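Methyltransferase (Geobacter sulfurreducens PCA, PDB 3C3P) probably acts as an S-adenosyl-L-methionine-dependent O-methyltransferase, moving a methyl group onto an oxygen of its substrate. Local coordinates at residues N183-L186 against S187-D191; I39-R42 against Q43-R46. One frame throughout, in Å; residues are numbered along the deposited sequence.

Interaction 1 of 2, residues N183-L186 against S187-D191; sequences NHHL and SRRRD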
loop_
_atom_site.group_PDB
_atom_site.type_symbol
_atom_site.label_atom_id
_atom_site.label_comp_id
_atom_site.label_asym_id
_atom_site.label_seq_id
_atom_site.Cartn_x
_atom_site.Cartn_y
_atom_site.Cartn_z
ATOM N N ASN A 183 14.234 0.697 9.930
ATOM C CA ASN A 183 13.532 -0.546 9.656
ATOM C C ASN A 183 13.550 -1.450 10.887
ATOM O O ASN A 183 12.543 -2.039 11.269
ATOM C CB ASN A 183 14.194 -1.330 8.511
ATOM C CG ASN A 183 14.203 -0.581 7.211
ATOM O OD1 ASN A 183 13.416 0.347 7.012
ATOM N ND2 ASN A 183 15.071 -1.000 6.293
ATOM N N HIS A 184 14.717 -1.522 11.516
ATOM C CA HIS A 184 14.933 -2.402 12.691
ATOM C C HIS A 184 14.207 -1.886 13.891
ATOM O O HIS A 184 13.703 -2.658 14.700
ATOM C CB HIS A 184 16.407 -2.608 12.951
ATOM C CG HIS A 184 17.101 -3.264 11.806
ATOM N ND1 HIS A 184 17.457 -4.594 11.812
ATOM C CD2 HIS A 184 17.423 -2.785 10.579
ATOM C CE1 HIS A 184 18.034 -4.883 10.660
ATOM N NE2 HIS A 184 18.012 -3.812 9.887
ATOM N N HIS A 185 14.150 -0.567 13.986
ATOM C CA HIS A 185 13.445 0.081 15.085
ATOM C C HIS A 185 11.934 -0.096 14.986
ATOM O O HIS A 185 11.280 -0.672 15.847
ATOM C CB HIS A 185 13.712 1.584 15.073
ATOM C CG HIS A 185 12.947 2.339 16.124
ATOM N ND1 HIS A 185 13.365 2.418 17.440
ATOM C CD2 HIS A 185 11.780 3.025 16.056
ATOM C CE1 HIS A 185 12.501 3.145 18.129
ATOM N NE2 HIS A 185 11.525 3.515 17.318
ATOM N N LEU A 186 11.408 0.350 13.868
ATOM C CA LEU A 186 9.945 0.385 13.671
ATOM C C LEU A 186 9.297 -0.973 13.675
ATOM O O LEU A 186 8.140 -1.139 14.126
ATOM C CB LEU A 186 9.579 1.153 12.388
ATOM C CG LEU A 186 8.107 1.533 12.278
ATOM C CD1 LEU A 186 7.748 2.431 13.450
ATOM C CD2 LEU A 186 7.836 2.198 10.933
ATOM N N SER A 187 10.065 -1.956 13.251
ATOM C CA SER A 187 9.558 -3.324 13.180
ATOM C C SER A 187 9.349 -3.899 14.567
ATOM O O SER A 187 8.612 -4.886 14.751
ATOM C CB SER A 187 10.514 -4.225 12.396
ATOM O OG SER A 187 11.742 -4.365 13.072
ATOM N N ARG A 188 9.981 -3.264 15.549
ATOM C CA ARG A 188 9.914 -3.706 16.958
ATOM C C ARG A 188 8.954 -2.920 17.782
ATOM O O ARG A 188 8.700 -3.234 18.947
ATOM C CB ARG A 188 11.274 -3.666 17.604
ATOM C CG ARG A 188 12.071 -4.795 17.188
ATOM C CD ARG A 188 13.466 -4.643 17.610
ATOM N NE ARG A 188 14.156 -5.904 17.424
ATOM C CZ ARG A 188 14.638 -6.318 16.268
ATOM N NH1 ARG A 188 14.450 -5.572 15.175
ATOM N NH2 ARG A 188 15.268 -7.480 16.223
ATOM N N ARG A 189 8.402 -1.909 17.159
ATOM C CA ARG A 189 7.419 -1.067 17.836
ATOM C C ARG A 189 6.063 -1.729 17.813
ATOM O O ARG A 189 5.337 -1.707 16.812
ATOM C CB ARG A 189 7.441 0.316 17.273
ATOM C CG ARG A 189 8.693 0.873 17.822
ATOM C CD ARG A 189 8.776 2.286 17.750
ATOM N NE ARG A 189 7.623 2.922 18.355
ATOM C CZ ARG A 189 7.649 4.176 18.749
ATOM N NH1 ARG A 189 8.799 4.819 18.692
ATOM N NH2 ARG A 189 6.568 4.734 19.249
ATOM N N ARG A 190 5.715 -2.270 18.978
ATOM C CA ARG A 190 4.446 -2.998 19.128
ATOM C C ARG A 190 3.220 -2.126 18.942
ATOM O O ARG A 190 2.105 -2.626 18.872
ATOM C CB ARG A 190 4.344 -3.742 20.473
ATOM C CG ARG A 190 5.272 -4.949 20.613
ATOM C CD ARG A 190 4.758 -5.818 21.742
ATOM N NE ARG A 190 5.534 -7.026 22.008
ATOM C CZ ARG A 190 6.723 -7.311 21.486
ATOM N NH1 ARG A 190 7.342 -6.446 20.695
ATOM N NH2 ARG A 190 7.319 -8.456 21.814
ATOM N N ASP A 191 3.450 -0.827 18.863
ATOM C CA ASP A 191 2.384 0.166 18.683
ATOM C C ASP A 191 2.122 0.448 17.215
ATOM O O ASP A 191 1.175 1.138 16.864
ATOM C CB ASP A 191 2.628 1.457 19.456
ATOM C CG ASP A 191 3.989 2.063 19.220
ATOM O OD1 ASP A 191 4.931 1.339 18.826
ATOM O OD2 ASP A 191 4.095 3.278 19.487
#

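Interaction 2 of 2, residues I39-R42 against Q43-R46; sequences IVDR and QTGR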
loop_
_atom_site.group_PDB
_atom_site.type_symbol
_atom_site.label_atom_id
_atom_site.label_comp_id
_atom_site.label_asym_id
_atom_site.label_seq_id
_atom_site.Cartn_x
_atom_site.Cartn_y
_atom_site.Cartn_z
ATOM N N ILE A 39 14.569 13.159 -5.851
ATOM C CA ILE A 39 13.094 13.161 -5.787
ATOM C C ILE A 39 12.505 11.756 -5.948
ATOM O O ILE A 39 13.118 10.835 -6.495
ATOM C CB ILE A 39 12.407 14.137 -6.827
ATOM C CG1 ILE A 39 12.597 13.662 -8.276
ATOM C CG2 ILE A 39 12.876 15.600 -6.632
ATOM C CD1 ILE A 39 11.820 14.505 -9.304
ATOM N N VAL A 40 11.306 11.625 -5.407
ATOM C CA VAL A 40 10.507 10.401 -5.475
ATOM C C VAL A 40 10.290 9.942 -6.929
ATOM O O VAL A 40 9.785 10.727 -7.711
ATOM C CB VAL A 40 9.123 10.640 -4.733
ATOM C CG1 VAL A 40 8.036 9.720 -5.191
ATOM C CG2 VAL A 40 9.332 10.563 -3.208
ATOM N N ASP A 41 10.670 8.710 -7.304
ATOM C CA ASP A 41 10.409 8.249 -8.700
ATOM C C ASP A 41 8.889 8.047 -8.939
ATOM O O ASP A 41 8.088 8.073 -7.996
ATOM C CB ASP A 41 11.263 7.044 -9.194
ATOM C CG ASP A 41 10.940 5.687 -8.552
ATOM O OD1 ASP A 41 9.935 5.468 -7.832
ATOM O OD2 ASP A 41 11.719 4.757 -8.866
ATOM N N ARG A 42 8.514 7.819 -10.192
ATOM C CA ARG A 42 7.070 7.678 -10.533
ATOM C C ARG A 42 6.359 6.508 -9.903
ATOM O O ARG A 42 5.231 6.656 -9.478
ATOM C CB ARG A 42 6.811 7.631 -12.044
ATOM C CG ARG A 42 6.956 8.964 -12.752
ATOM C CD ARG A 42 6.714 8.814 -14.260
ATOM N NE ARG A 42 5.330 8.491 -14.643
ATOM C CZ ARG A 42 4.988 8.127 -15.884
ATOM N NH1 ARG A 42 5.926 7.955 -16.792
ATOM N NH2 ARG A 42 3.738 7.848 -16.206
ATOM N N GLN A 43 6.995 5.346 -9.843
ATOM C CA GLN A 43 6.340 4.177 -9.256
ATOM C C GLN A 43 6.063 4.450 -7.784
ATOM O O GLN A 43 5.032 4.044 -7.236
ATOM C CB GLN A 43 7.194 2.915 -9.394
ATOM C CG GLN A 43 7.411 2.470 -10.841
ATOM C CD GLN A 43 6.140 2.000 -11.506
ATOM O OE1 GLN A 43 5.103 1.887 -10.866
ATOM N NE2 GLN A 43 6.230 1.670 -12.784
ATOM N N THR A 44 6.997 5.158 -7.149
ATOM C CA THR A 44 6.883 5.481 -5.737
ATOM C C THR A 44 5.808 6.534 -5.504
ATOM O O THR A 44 5.003 6.408 -4.589
ATOM C CB THR A 44 8.262 5.910 -5.125
ATOM O OG1 THR A 44 9.186 4.822 -5.284
ATOM C CG2 THR A 44 8.138 6.245 -3.648
ATOM N N GLY A 45 5.781 7.551 -6.342
ATOM C CA GLY A 45 4.790 8.610 -6.208
ATOM C C GLY A 45 3.394 8.037 -6.393
ATOM O O GLY A 45 2.468 8.400 -5.679
ATOM N N ARG A 46 3.259 7.132 -7.356
ATOM C CA ARG A 46 1.943 6.501 -7.631
ATOM C C ARG A 46 1.471 5.721 -6.396
ATOM O O ARG A 46 0.303 5.730 -6.042
ATOM C CB ARG A 46 1.978 5.632 -8.899
ATOM C CG ARG A 46 2.145 6.438 -10.184
ATOM C CD ARG A 46 2.132 5.578 -11.450
ATOM N NE ARG A 46 0.894 4.824 -11.643
ATOM C CZ ARG A 46 -0.189 5.329 -12.219
ATOM N NH1 ARG A 46 -0.196 6.579 -12.633
ATOM N NH2 ARG A 46 -1.277 4.606 -12.360
#

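Interaction 1 of 2, residues N183-L186 against S187-D191
His185 sets CG trans to its backbone N (chi1 176°), which swings the imidazole along the helix toward the turn that follows, and Arg189 folds back at chi3 (54°) to bring its guanidinium to the ring. NH1 of Arg189 meets NE2 of His185 at the edge of both flat groups, almost straight but weak at 3.3 Å. The two planes stand 70° apart, so this is no stack; the Arg189 methylene CD comes obliquely to the ring, tight against His185 NE2 at 3.0 Å. The other side of the guanidinium goes to Asp191: NE and NH2 grip the carboxylate side-on, nearly in plane, with NH2 2.9 Å from Asp191 OD2. Both oxygens use their syn lone pairs.

These side chains frame the end of helix 181-186, where the carbonyls of His184, His185 and Leu186 lack a further helical turn to serve them. Ser187 N still makes the helical bond to Asn183 O, Arg188 N reaches only three residues back to His185 O (2.9 Å), and Arg189 N to Leu186 O closes a type I turn. His184 O receives Arg188 NH1 at 3.0 Å, lying at the edge of that guanidinium. Beneath the turn, Leu186 packs on Leu143, Phe192 and Leu204, while the Asn183 amide bonds to Ala161 O and to Tyr13 of the second subunit.

The chemistry is that of a helix C-terminus: the positive guanidinium of Arg188 would probably interact favourably with the partial negative charge of the carbonyl end. In so far as the weak bond holds, NE2 as acceptor is consistent with a His185 proton on ND1, while the carboxylate of Asp191 probably offsets the charge of Arg189.

Interaction 2 of 2, residues I39-R42 against Q43-R46
Arg42, Gln43 and Thr44 make the first turn of helix 42-55, which leads into strand 59-63 of the Rossmann-like fold; Asp41 is its N-cap, and its side chain accepts from Thr44. Arg42 gives most to the contact. Its carbonyl O accepts from Arg46 N at 2.9 Å, and Arg46 CG passes close alongside that oxygen. The guanidinium leaves the contact, NH2 bonding to Pro19 O, while NH2 of Arg46 bonds to Thr194 O of the second subunit. Gln43 stands beside the cap, its CB 4.1 Å from Asp41 OD1, and sends NE2 to Asp15 OD1.

The backbone N of Thr44 donates to Asp41 OD1 at 3.0 Å, and its hydroxyl, OG1, donates to the same oxygen at 2.7 Å. With CG2 trans to the backbone N, Thr44 also lays this methyl 3.8 Å from Val40 CG1. A valine here would probably cost Asp41 OD1 its hydroxyl donor, with the carboxylate freer to turn.

The two donors of Thr44 approach Asp41 OD1 from opposite faces of the carboxylate plane: the N-H nearly in line with the C-O bond, the hydroxyl on the syn side, 35° out of plane.

In the fold
Interactions 1 and 2 treat opposite helix ends in opposite ways: at 39-46 a carboxylate receives N-H and O-H donors at an N-terminus, while at 183-191 one arginine side chain and backbone N-H groups serve carbonyls at a C-terminus. Both are partly buried, yet the centre of interaction 2 is about 9 Å, that of interaction 1 about 19 Å, from the centre of the chain, the latter toward the sheet edge at strand 192-197. Their centres are about 25 Å apart and they do not touch. The dimer relates them: Arg46 reaches strand 192-197 of the second subunit, the strand entered from interaction 1, and Asn183 reaches that subunit's helix 8-16, whose own-chain copy meets Gln43.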